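Local atomic coordinates of endonuclease 2 (Arabidopsis thaliana, PDB entry 4CXP), a protein that cleaves RNA and single-stranded DNA, and double-stranded DNA less well, to 5'-phosphorylated products, using three divalent metal ions. Residues K26-E31 with N110-L115; C41-R46 with A114-S119; G138-E143 with K150-H155; V144-R149 with S159-T164. One frame throughout, in Å; residues are numbered along the deposited sequence. Where two conformers were deposited one is given.

Interaction 1. Residues K26-E31 with N110-L115; sequences KELLPE and NLTEAL. With NAG (2-acetamido-2-deoxy-beta-D-glucopyranose), chain C.
Leu28 and Thr112 meet where the C-terminal end of helix 19-28 comes against the first turn of helix 111-124, in the mainly helical fold of the S1/P1 nucleases. Leu28 points at the second helix and touches it with three atoms. Its CD2 methyl lies across Leu111, 3.9 Å from Leu111 CB, and the two side chains are turned obliquely to each other. Its CD1 is directed at the backbone of Leu111. Closer to the main chain, Leu28 CB meets the CD2 methyl of Leu115, one helical turn on from Leu111. In Leu115, chi1 of 175° together with chi2 of 61° brings CD2 to Leu28. Leu29 starts away from helix 111-124, but its CD2 turns back to within 4.4 Å of Leu115 CD2. Phe262 and Leu258 of helix 233-262 add to this apolar cluster.

Thr112 OG1 donates to Leu28 O at 2.7 Å. Leu29 is the first residue to leave helical geometry, and the accepting carbonyl belongs to the residue before it. The hydroxyl lies in the carbonyl plane, on a lone pair. Thr112 CG2 faces the ring of Pro30 more loosely, 4.3 Å from Pro30 CD.

Asn110 is the N-cap of helix 111-124. Its OD1 accepts from Glu113 N at 3.0 Å, with the donor well above the amide plane. The same side chain carries the N-linked glycan through ND2. Glu113, its side chain extended beyond CG, runs alongside the first sugar, and NAG O6 donates to Glu113 OE2 at 2.7 Å.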
# COMPACT_ATOMS: atom_id res chain seq x y z
N LYS A 26 -16.14 -6.91 10.94
CA LYS A 26 -16.34 -8.19 11.63
C LYS A 26 -17.34 -9.07 10.87
O LYS A 26 -17.15 -10.28 10.75
CB LYS A 26 -16.77 -7.97 13.08
CG LYS A 26 -15.68 -7.38 14.00
CD LYS A 26 -14.40 -8.20 14.20
CE LYS A 26 -13.44 -7.50 15.15
NZ LYS A 26 -12.21 -8.28 15.48
N GLU A 27 -18.40 -8.46 10.33
CA GLU A 27 -19.44 -9.20 9.61
C GLU A 27 -18.95 -9.72 8.25
O GLU A 27 -19.35 -10.79 7.83
CB GLU A 27 -20.67 -8.32 9.42
CG GLU A 27 -21.39 -8.04 10.74
CD GLU A 27 -22.40 -6.91 10.69
OE1 GLU A 27 -22.44 -6.15 9.70
OE2 GLU A 27 -23.16 -6.76 11.66
N LEU A 28 -18.12 -8.95 7.57
CA LEU A 28 -17.65 -9.31 6.23
C LEU A 28 -16.49 -10.29 6.22
O LEU A 28 -16.28 -11.00 5.24
CB LEU A 28 -17.29 -8.05 5.44
CG LEU A 28 -18.49 -7.25 4.94
CD1 LEU A 28 -18.06 -5.88 4.45
CD2 LEU A 28 -19.21 -8.02 3.84
N LEU A 29 -15.70 -10.34 7.28
CA LEU A 29 -14.59 -11.27 7.31
C LEU A 29 -15.08 -12.71 7.47
O LEU A 29 -16.02 -12.96 8.21
CB LEU A 29 -13.63 -10.96 8.45
CG LEU A 29 -12.76 -9.71 8.32
CD1 LEU A 29 -12.05 -9.41 9.64
CD2 LEU A 29 -11.74 -9.88 7.21
N PRO A 30 -14.41 -13.66 6.82
CA PRO A 30 -14.79 -15.06 7.08
C PRO A 30 -14.37 -15.50 8.46
O PRO A 30 -13.45 -14.94 9.05
CB PRO A 30 -14.02 -15.84 6.04
CG PRO A 30 -12.83 -15.01 5.77
CD PRO A 30 -13.26 -13.56 5.92
N GLU A 31 -15.04 -16.53 8.96
CA GLU A 31 -14.79 -17.06 10.30
C GLU A 31 -13.31 -17.39 10.49
O GLU A 31 -12.76 -17.14 11.56
CB GLU A 31 -15.64 -18.31 10.56
N ASN A 110 -19.49 -9.64 -4.47
CA ASN A 110 -19.08 -10.26 -3.22
C ASN A 110 -18.35 -9.20 -2.40
O ASN A 110 -17.27 -8.74 -2.76
CB ASN A 110 -18.21 -11.45 -3.55
CG ASN A 110 -17.69 -12.18 -2.34
OD1 ASN A 110 -17.42 -11.58 -1.29
ND2 ASN A 110 -17.53 -13.50 -2.48
N LEU A 111 -18.98 -8.76 -1.33
CA LEU A 111 -18.44 -7.65 -0.56
C LEU A 111 -17.34 -8.06 0.40
O LEU A 111 -16.57 -7.21 0.84
CB LEU A 111 -19.56 -6.88 0.16
CG LEU A 111 -20.58 -6.23 -0.80
CD1 LEU A 111 -21.56 -5.35 -0.04
CD2 LEU A 111 -19.93 -5.41 -1.91
N THR A 112 -17.20 -9.36 0.69
CA THR A 112 -16.00 -9.83 1.35
C THR A 112 -14.78 -9.61 0.44
O THR A 112 -13.77 -9.06 0.87
CB THR A 112 -16.11 -11.29 1.77
OG1 THR A 112 -17.17 -11.40 2.73
CG2 THR A 112 -14.81 -11.83 2.34
N GLU A 113 -14.89 -10.02 -0.81
CA GLU A 113 -13.83 -9.72 -1.77
C GLU A 113 -13.60 -8.22 -1.87
O GLU A 113 -12.46 -7.77 -1.91
CB GLU A 113 -14.11 -10.31 -3.15
CG GLU A 113 -14.05 -11.82 -3.17
CD GLU A 113 -14.06 -12.46 -4.55
OE1 GLU A 113 -14.31 -11.75 -5.56
OE2 GLU A 113 -13.83 -13.69 -4.62
N ALA A 114 -14.65 -7.41 -1.92
CA ALA A 114 -14.45 -5.97 -2.05
C ALA A 114 -13.65 -5.42 -0.87
O ALA A 114 -12.76 -4.59 -1.06
CB ALA A 114 -15.77 -5.23 -2.18
N LEU A 115 -13.96 -5.88 0.35
CA LEU A 115 -13.21 -5.45 1.53
C LEU A 115 -11.75 -5.85 1.42
O LEU A 115 -10.85 -5.05 1.72
CB LEU A 115 -13.85 -6.06 2.79
CG LEU A 115 -13.08 -5.77 4.08
CD1 LEU A 115 -12.98 -4.27 4.39
CD2 LEU A 115 -13.73 -6.54 5.23
C1 NAG C . -16.96 -14.31 -1.42
C2 NAG C . -17.58 -15.69 -1.33
C3 NAG C . -16.76 -16.57 -0.40
C4 NAG C . -15.30 -16.61 -0.83
C5 NAG C . -14.78 -15.17 -0.90
C6 NAG C . -13.34 -15.09 -1.39
C7 NAG C . -20.04 -15.91 -1.73
C8 NAG C . -19.80 -16.49 -3.08
N2 NAG C . -19.00 -15.57 -0.96
O3 NAG C . -17.32 -17.87 -0.34
O4 NAG C . -14.57 -17.28 0.17
O5 NAG C . -15.58 -14.43 -1.77
O6 NAG C . -13.24 -15.49 -2.73
O7 NAG C . -21.23 -15.81 -1.34

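Interaction 2. Residues C41-R46 with A114-S119; sequences CLWADR and ALLFVS. With ZN (zinc ion), chain E; SO4 (sulfate ion), chain K.
Trp43 has CG anti to its backbone N (chi1 173°), which swings the indole toward helix 111-124. Phe117 has CG anti to its carbonyl carbon (chi1 -82°), and its ring turns back to meet the indole. The result is a T-shaped stack: the edge of the six-membered ring of Trp43 points at the face of Phe117, with centroids 4.9 Å apart and planes at 66°. Trp43 CZ3 stands over the centre of that ring. Leu116 takes one face of the indole. Its CD1 makes a CH-pi contact with the five-membered ring, while Leu116 CB touches Trp43 CE3 at 3.6 Å. Ala44 CB touches Phe117 CD1 obliquely.

One water ties the backbones together. It accepts from Ala44 N and donates to Leu116 O at 2.9 Å. At the far end of the indole, Trp43 NE1 donates to a sulfate oxygen, O3, at 3.0 Å. In one of its two conformers, Arg46 NH1 donates to O1 of the same ion, which probably comes from the crystallisation liquor.

Asp45, between Ala44 and Arg46, binds zinc through OD1 at 2.4 Å. His58, His120 and Asp124 share that metal. The packing of Trp43 and Ala44 joins the loop carrying Asp45 to the helix that carries His120 and Asp124. Cys41 is disulfide-bonded to Cys10 of helix 3-15. Tyr92 of helix 85-96 stacks on Phe117, so helix 111-124 lies among helix 3-15, helix 85-96 and the loop 41-46.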
# COMPACT_ATOMS: atom_id res chain seq x y z
N CYS A 41 -4.87 -9.62 4.49
CA CYS A 41 -4.51 -8.45 3.67
C CYS A 41 -3.52 -8.77 2.55
O CYS A 41 -3.21 -7.87 1.78
CB CYS A 41 -4.09 -7.23 4.51
SG CYS A 41 -5.56 -6.42 5.19
N LEU A 42 -3.13 -10.04 2.38
CA LEU A 42 -2.41 -10.52 1.20
C LEU A 42 -3.28 -11.39 0.28
O LEU A 42 -2.81 -11.83 -0.77
CB LEU A 42 -1.13 -11.28 1.58
CG LEU A 42 0.14 -10.97 0.78
CD1 LEU A 42 0.58 -9.54 0.86
CD2 LEU A 42 1.26 -11.89 1.26
N TRP A 43 -4.55 -11.57 0.62
CA TRP A 43 -5.43 -12.39 -0.20
C TRP A 43 -5.43 -11.93 -1.65
O TRP A 43 -5.37 -12.74 -2.56
CB TRP A 43 -6.86 -12.38 0.36
CG TRP A 43 -7.86 -13.04 -0.52
CD1 TRP A 43 -8.17 -14.37 -0.55
CD2 TRP A 43 -8.68 -12.41 -1.51
NE1 TRP A 43 -9.12 -14.60 -1.50
CE2 TRP A 43 -9.46 -13.42 -2.10
CE3 TRP A 43 -8.84 -11.09 -1.93
CZ2 TRP A 43 -10.37 -13.16 -3.11
CZ3 TRP A 43 -9.73 -10.83 -2.95
CH2 TRP A 43 -10.50 -11.86 -3.52
N ALA A 44 -5.44 -10.62 -1.89
CA ALA A 44 -5.50 -10.15 -3.26
C ALA A 44 -4.30 -10.64 -4.07
O ALA A 44 -4.40 -10.93 -5.26
CB ALA A 44 -5.61 -8.65 -3.33
N ASP A 45 -3.12 -10.69 -3.45
CA ASP A 45 -1.96 -11.20 -4.17
C ASP A 45 -2.12 -12.67 -4.57
O ASP A 45 -1.58 -13.08 -5.59
CB ASP A 45 -0.67 -11.03 -3.37
CG ASP A 45 -0.04 -9.68 -3.49
OD1 ASP A 45 -0.45 -8.84 -4.28
OD2 ASP A 45 0.92 -9.49 -2.73
N ARG A 46 -2.89 -13.42 -3.79
CA ARG A 46 -3.09 -14.85 -4.01
C ARG A 46 -4.18 -15.17 -5.03
O ARG A 46 -4.43 -16.33 -5.29
CB ARG A 46 -3.40 -15.55 -2.69
CG ARG A 46 -2.22 -15.57 -1.75
CD ARG A 46 -2.45 -16.55 -0.61
NE ARG A 46 -3.55 -16.15 0.25
CZ ARG A 46 -4.77 -16.68 0.25
NH1 ARG A 46 -5.08 -17.69 -0.58
NH2 ARG A 46 -5.67 -16.22 1.09
N ALA A 114 -14.65 -7.41 -1.92
CA ALA A 114 -14.45 -5.97 -2.05
C ALA A 114 -13.65 -5.42 -0.87
O ALA A 114 -12.76 -4.59 -1.06
CB ALA A 114 -15.77 -5.23 -2.18
N LEU A 115 -13.96 -5.88 0.35
CA LEU A 115 -13.21 -5.45 1.53
C LEU A 115 -11.75 -5.85 1.42
O LEU A 115 -10.85 -5.05 1.72
CB LEU A 115 -13.85 -6.06 2.79
CG LEU A 115 -13.08 -5.77 4.08
CD1 LEU A 115 -12.98 -4.27 4.39
CD2 LEU A 115 -13.73 -6.54 5.23
N LEU A 116 -11.49 -7.08 1.02
CA LEU A 116 -10.12 -7.57 0.94
C LEU A 116 -9.34 -6.88 -0.16
O LEU A 116 -8.14 -6.60 -0.00
CB LEU A 116 -10.10 -9.09 0.79
CG LEU A 116 -10.76 -9.88 1.93
CD1 LEU A 116 -10.62 -11.36 1.67
CD2 LEU A 116 -10.18 -9.51 3.30
N PHE A 117 -9.99 -6.60 -1.28
CA PHE A 117 -9.36 -5.85 -2.35
C PHE A 117 -9.07 -4.41 -1.92
O PHE A 117 -7.97 -3.93 -2.11
CB PHE A 117 -10.24 -5.84 -3.61
CG PHE A 117 -10.14 -7.07 -4.48
CD1 PHE A 117 -8.91 -7.54 -4.92
CD2 PHE A 117 -11.30 -7.72 -4.91
CE1 PHE A 117 -8.83 -8.62 -5.78
CE2 PHE A 117 -11.22 -8.80 -5.77
CZ PHE A 117 -10.00 -9.25 -6.21
N VAL A 118 -10.04 -3.71 -1.34
CA VAL A 118 -9.76 -2.34 -1.02
C VAL A 118 -8.66 -2.24 0.06
O VAL A 118 -7.84 -1.33 0.02
CB VAL A 118 -11.06 -1.59 -0.72
CG1 VAL A 118 -11.50 -1.80 0.71
CG2 VAL A 118 -10.90 -0.13 -1.05
N SER A 119 -8.63 -3.19 1.00
CA SER A 119 -7.63 -3.18 2.04
C SER A 119 -6.24 -3.37 1.45
O SER A 119 -5.30 -2.65 1.79
CB SER A 119 -7.95 -4.25 3.08
OG SER A 119 -9.18 -3.94 3.73
ZN ZN E . -0.42 -6.45 -4.43
S SO4 K . -8.92 -18.43 -1.26
O1 SO4 K . -7.64 -17.83 -1.64
O2 SO4 K . -9.19 -19.57 -2.16
O3 SO4 K . -10.01 -17.44 -1.37
O4 SO4 K . -8.85 -18.91 0.14
O HOH W 1 -6.35 -8.81 0.34

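Interaction 3. Residues G138-E143 with K150-H155; sequences GGNTIE and KANLHH. With ZN (zinc ion), chain F; SO4 (sulfate ion), chain J.
His154 is held by Gly138 and Asn140 while it binds zinc. Its chi1 of -173° puts CG opposite the backbone N and turns the ring to Gly138 O. His154 ND1 donates to that oxygen at 2.8 Å, and the oxygen lies in the plane of the imidazole. Over one ring face sits the amide of Asn140, with ND2 3.4 Å from His154 CG and the two planes only 20° apart. That ND2 is also hydrogen-bonded to Lys137 O. The other ring nitrogen, His154 NE2, binds zinc at 2.2 Å, next to a metal-bound water. His130 and Asp158 share this metal.

The next shell is largely backbone. A type I turn from Gly139 to Ile142 brings Ile142 O to Leu153 N at 3.0 Å, the donor nearly along the C=O axis. Gly139 O receives a weak bond from His154 N. Beside these bonds the side chains of Ile142 and Leu153 run abreast, their CB atoms 4.1 Å apart.

Asn152 ends strand 149-152, where it pairs with Glu143 in an antiparallel, non-hydrogen-bonded bridge. It is also the N-cap of helix 153-169, with OD1 accepting from His155 N at 2.9 Å. Its ND2 reaches Glu143 OE2 through one water and Asn140 OD1 through another, more weakly.

With ND1 donating its hydrogen, NE2 is the nitrogen left to bind the metal. The carbonyl of Gly138 and the zinc together fix the ring's rotation.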
# COMPACT_ATOMS: atom_id res chain seq x y z
N GLY A 138 8.26 -0.88 -12.73
CA GLY A 138 8.17 -0.47 -11.34
C GLY A 138 9.40 -0.83 -10.52
O GLY A 138 9.29 -1.15 -9.34
N GLY A 139 10.56 -0.78 -11.15
CA GLY A 139 11.80 -1.15 -10.52
C GLY A 139 12.12 -2.63 -10.49
O GLY A 139 13.19 -3.01 -10.04
N ASN A 140 11.22 -3.46 -11.00
CA ASN A 140 11.47 -4.89 -11.05
C ASN A 140 12.67 -5.27 -11.91
O ASN A 140 13.30 -6.28 -11.64
CB ASN A 140 10.25 -5.66 -11.50
CG ASN A 140 9.29 -5.92 -10.39
OD1 ASN A 140 9.54 -6.80 -9.55
ND2 ASN A 140 8.19 -5.18 -10.35
N THR A 141 13.00 -4.46 -12.92
CA THR A 141 14.11 -4.79 -13.80
C THR A 141 15.43 -4.16 -13.35
O THR A 141 16.43 -4.32 -14.04
CB THR A 141 13.83 -4.37 -15.26
OG1 THR A 141 13.80 -2.95 -15.33
CG2 THR A 141 12.52 -4.95 -15.76
N ILE A 142 15.43 -3.45 -12.22
CA ILE A 142 16.64 -2.83 -11.70
C ILE A 142 17.26 -3.80 -10.71
O ILE A 142 16.77 -3.98 -9.59
CB ILE A 142 16.36 -1.47 -11.06
CG1 ILE A 142 15.68 -0.53 -12.06
CG2 ILE A 142 17.64 -0.88 -10.48
CD1 ILE A 142 15.26 0.79 -11.46
N GLU A 143 18.30 -4.49 -11.15
CA GLU A 143 18.93 -5.56 -10.38
C GLU A 143 20.14 -5.00 -9.64
O GLU A 143 21.06 -4.45 -10.26
CB GLU A 143 19.34 -6.70 -11.31
CG GLU A 143 18.15 -7.50 -11.85
CD GLU A 143 17.44 -8.37 -10.80
OE1 GLU A 143 17.87 -8.45 -9.63
OE2 GLU A 143 16.43 -9.00 -11.16
N LYS A 150 21.54 -10.70 -4.00
CA LYS A 150 20.86 -10.14 -5.16
C LYS A 150 19.41 -9.80 -4.84
O LYS A 150 18.72 -10.56 -4.18
CB LYS A 150 20.88 -11.14 -6.33
CG LYS A 150 22.27 -11.39 -6.91
CD LYS A 150 22.24 -12.40 -8.05
N ALA A 151 18.96 -8.65 -5.33
CA ALA A 151 17.58 -8.24 -5.20
C ALA A 151 17.27 -7.23 -6.26
O ALA A 151 18.13 -6.48 -6.67
CB ALA A 151 17.29 -7.64 -3.84
N ASN A 152 16.02 -7.15 -6.67
CA ASN A 152 15.61 -6.04 -7.51
C ASN A 152 15.04 -4.91 -6.66
O ASN A 152 14.62 -5.11 -5.52
CB ASN A 152 14.67 -6.48 -8.64
CG ASN A 152 13.30 -6.85 -8.15
OD1 ASN A 152 12.55 -6.02 -7.68
ND2 ASN A 152 12.95 -8.12 -8.28
N LEU A 153 15.03 -3.71 -7.22
CA LEU A 153 14.68 -2.53 -6.45
C LEU A 153 13.22 -2.59 -5.98
O LEU A 153 12.90 -2.15 -4.88
CB LEU A 153 14.95 -1.27 -7.26
CG LEU A 153 14.79 0.03 -6.49
CD1 LEU A 153 15.78 0.14 -5.34
CD2 LEU A 153 14.91 1.21 -7.43
N HIS A 154 12.33 -3.11 -6.83
CA HIS A 154 10.95 -3.24 -6.42
C HIS A 154 10.81 -4.09 -5.15
O HIS A 154 10.10 -3.71 -4.22
CB HIS A 154 10.10 -3.80 -7.57
CG HIS A 154 8.65 -3.79 -7.25
ND1 HIS A 154 7.80 -2.82 -7.70
CD2 HIS A 154 7.91 -4.59 -6.45
CE1 HIS A 154 6.59 -3.03 -7.20
NE2 HIS A 154 6.64 -4.10 -6.42
N HIS A 155 11.49 -5.23 -5.15
CA HIS A 155 11.44 -6.13 -4.03
C HIS A 155 12.02 -5.50 -2.76
O HIS A 155 11.56 -5.76 -1.65
CB HIS A 155 12.17 -7.44 -4.39
CG HIS A 155 11.94 -8.54 -3.40
ND1 HIS A 155 12.74 -8.77 -2.30
CD2 HIS A 155 10.97 -9.48 -3.35
CE1 HIS A 155 12.29 -9.83 -1.64
NE2 HIS A 155 11.22 -10.27 -2.25
ZN ZN F . 5.08 -5.00 -5.22
S SO4 J . 22.59 -14.52 -3.98
O1 SO4 J . 22.85 -15.09 -5.31
O2 SO4 J . 23.36 -15.25 -2.97
O3 SO4 J . 21.16 -14.61 -3.65
O4 SO4 J . 22.97 -13.11 -3.99
O HOH W 2 9.80 -8.11 -7.16
O HOH W 3 14.75 -10.07 -9.48
O HOH W 4 4.78 -6.35 -6.78

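Interaction 4. Residues V144-R149 with S159-T164; sequences VHWYTR and SNIIET. With SO4 (sulfate ion), chain J.
Asn160, in helix 153-169, lies against one face of the Trp146 indole. Its CB sits almost straight over the five-membered ring, 3.5 Å from the centroid, in a CH-pi contact. The Asn160 amide continues past the ring, its plane 40° from that of the indole, and its ND2 is weakly hydrogen-bonded to His155 ND1.

Ile161 meets the other end of the tryptophan at about a right angle. Its CG1 is 3.7 Å from Trp146 CH2. With chi1 at -177° the Trp146 side chain extends from the strand toward the helix. Trp146 ends strand 143-146 and begins the type II' turn of a beta hairpin, whose second strand, 149-152, leads straight into helix 153-169. The helix folds back against its own hairpin, running nearly parallel to strand 143-146 at 17°, with the axes of the short segments 10.9 Å apart.

Thr164, one turn on from Asn160, takes the indole N-H. Trp146 NE1 donates to Thr164 OG1 at 2.9 Å, nearly straight and in the ring plane. Thr164 OG1 in turn donates a hydrogen bond to Asn160 O, which Thr164 N approaches from the opposite face. Thr164 CG2 also touches Tyr147 CE1 at 4.2 Å, and Tyr147 OH is hydrogen-bonded to Asp233.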
# COMPACT_ATOMS: atom_id res chain seq x y z
N VAL A 144 20.09 -5.12 -8.31
CA VAL A 144 21.10 -4.57 -7.41
C VAL A 144 21.42 -5.65 -6.38
O VAL A 144 21.06 -6.82 -6.55
CB VAL A 144 20.61 -3.25 -6.76
CG1 VAL A 144 20.43 -2.19 -7.83
CG2 VAL A 144 19.31 -3.43 -5.99
N HIS A 145 22.13 -5.27 -5.32
CA HIS A 145 22.29 -6.12 -4.16
C HIS A 145 21.69 -5.40 -2.97
O HIS A 145 21.84 -4.18 -2.83
CB HIS A 145 23.76 -6.44 -3.87
CG HIS A 145 24.32 -7.58 -4.70
ND1 HIS A 145 24.57 -7.48 -6.05
CD2 HIS A 145 24.66 -8.86 -4.36
CE1 HIS A 145 25.05 -8.62 -6.51
NE2 HIS A 145 25.12 -9.48 -5.51
N TRP A 146 20.99 -6.14 -2.12
CA TRP A 146 20.56 -5.69 -0.80
C TRP A 146 21.54 -6.31 0.18
O TRP A 146 21.56 -7.53 0.37
CB TRP A 146 19.13 -6.14 -0.50
CG TRP A 146 18.65 -5.63 0.83
CD1 TRP A 146 18.38 -6.36 1.94
CD2 TRP A 146 18.39 -4.27 1.16
NE1 TRP A 146 17.97 -5.53 2.95
CE2 TRP A 146 17.97 -4.24 2.50
CE3 TRP A 146 18.51 -3.05 0.47
CZ2 TRP A 146 17.65 -3.07 3.15
CZ3 TRP A 146 18.18 -1.89 1.12
CH2 TRP A 146 17.76 -1.90 2.44
N TYR A 147 22.43 -5.49 0.73
CA TYR A 147 23.59 -6.01 1.47
C TYR A 147 24.29 -7.03 0.57
O TYR A 147 24.66 -6.67 -0.55
CB TYR A 147 23.20 -6.48 2.88
CG TYR A 147 22.73 -5.32 3.75
CD1 TYR A 147 21.42 -4.89 3.73
CD2 TYR A 147 23.61 -4.65 4.58
CE1 TYR A 147 21.00 -3.82 4.51
CE2 TYR A 147 23.20 -3.59 5.36
CZ TYR A 147 21.88 -3.18 5.33
OH TYR A 147 21.43 -2.13 6.09
N THR A 148 24.46 -8.27 1.00
CA THR A 148 25.26 -9.21 0.22
C THR A 148 24.46 -10.02 -0.81
O THR A 148 25.06 -10.81 -1.53
CB THR A 148 26.00 -10.22 1.10
OG1 THR A 148 25.05 -11.14 1.63
CG2 THR A 148 26.78 -9.54 2.19
N ARG A 149 23.15 -9.83 -0.90
CA ARG A 149 22.31 -10.70 -1.71
C ARG A 149 21.71 -9.99 -2.90
O ARG A 149 21.35 -8.82 -2.82
CB ARG A 149 21.18 -11.27 -0.87
CG ARG A 149 21.66 -12.10 0.30
CD ARG A 149 22.40 -13.34 -0.16
NE ARG A 149 22.83 -14.12 0.98
CZ ARG A 149 23.51 -15.25 0.91
NH1 ARG A 149 23.84 -15.77 -0.27
NH2 ARG A 149 23.85 -15.88 2.03
N SER A 159 9.63 -5.49 0.39
CA SER A 159 10.00 -6.44 1.42
C SER A 159 11.32 -6.18 2.14
O SER A 159 11.38 -6.28 3.36
CB SER A 159 10.04 -7.86 0.82
OG SER A 159 8.76 -8.27 0.42
N ASN A 160 12.42 -5.96 1.42
CA ASN A 160 13.72 -6.05 2.11
C ASN A 160 13.92 -4.98 3.16
O ASN A 160 14.44 -5.29 4.24
CB ASN A 160 14.92 -6.03 1.17
CG ASN A 160 14.93 -7.20 0.22
OD1 ASN A 160 15.44 -8.29 0.54
ND2 ASN A 160 14.43 -6.99 -0.93
N ILE A 161 13.56 -3.73 2.89
CA ILE A 161 13.73 -2.69 3.89
C ILE A 161 12.96 -3.07 5.17
O ILE A 161 13.51 -3.02 6.27
CB ILE A 161 13.29 -1.30 3.38
CG1 ILE A 161 14.20 -0.84 2.23
CG2 ILE A 161 13.29 -0.31 4.52
CD1 ILE A 161 13.64 0.33 1.47
N ILE A 162 11.69 -3.43 5.01
CA ILE A 162 10.88 -3.75 6.17
C ILE A 162 11.43 -4.97 6.93
O ILE A 162 11.51 -4.95 8.15
CB ILE A 162 9.41 -3.97 5.76
CG1 ILE A 162 8.81 -2.66 5.25
CG2 ILE A 162 8.59 -4.51 6.93
CD1 ILE A 162 7.49 -2.84 4.53
N GLU A 163 11.80 -6.01 6.20
CA GLU A 163 12.31 -7.22 6.83
C GLU A 163 13.59 -6.96 7.59
O GLU A 163 13.80 -7.50 8.68
CB GLU A 163 12.55 -8.31 5.78
CG GLU A 163 11.31 -8.96 5.22
CD GLU A 163 11.62 -9.78 3.95
OE1 GLU A 163 12.73 -9.69 3.39
OE2 GLU A 163 10.71 -10.49 3.48
N THR A 164 14.49 -6.17 7.02
CA THR A 164 15.75 -5.86 7.67
C THR A 164 15.50 -5.03 8.91
O THR A 164 16.13 -5.24 9.95
CB THR A 164 16.70 -5.19 6.67
OG1 THR A 164 16.91 -6.08 5.57
CG2 THR A 164 18.01 -4.86 7.32
S SO4 J . 22.59 -14.52 -3.98
O1 SO4 J . 22.85 -15.09 -5.31
O2 SO4 J . 23.36 -15.25 -2.97
O3 SO4 J . 21.16 -14.61 -3.65
O4 SO4 J . 22.97 -13.11 -3.99

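Overall arrangement
Interactions 1 and 2 share helix 111-124, with centres 10 Å apart. They touch where Glu113 packs on Trp43 and Leu29 on Leu116. Interactions 3 and 4 form a second pair, 11 Å between centres, sharing helix 153-169 and the hairpin of strands 143-146 and 149-152. Their segments alternate along the chain, and both touch the same sulfate. The first pair closes in the sequence before the second opens. Interactions 1 and 3 lie on opposite sides of the chain's centre, their own centres about 33 Å apart. Interactions 2 and 3, with nearest atoms about 9 Å apart, each supply a ligand to a different zinc ion, so one contact of each pair reaches the metal centre, without touching the other.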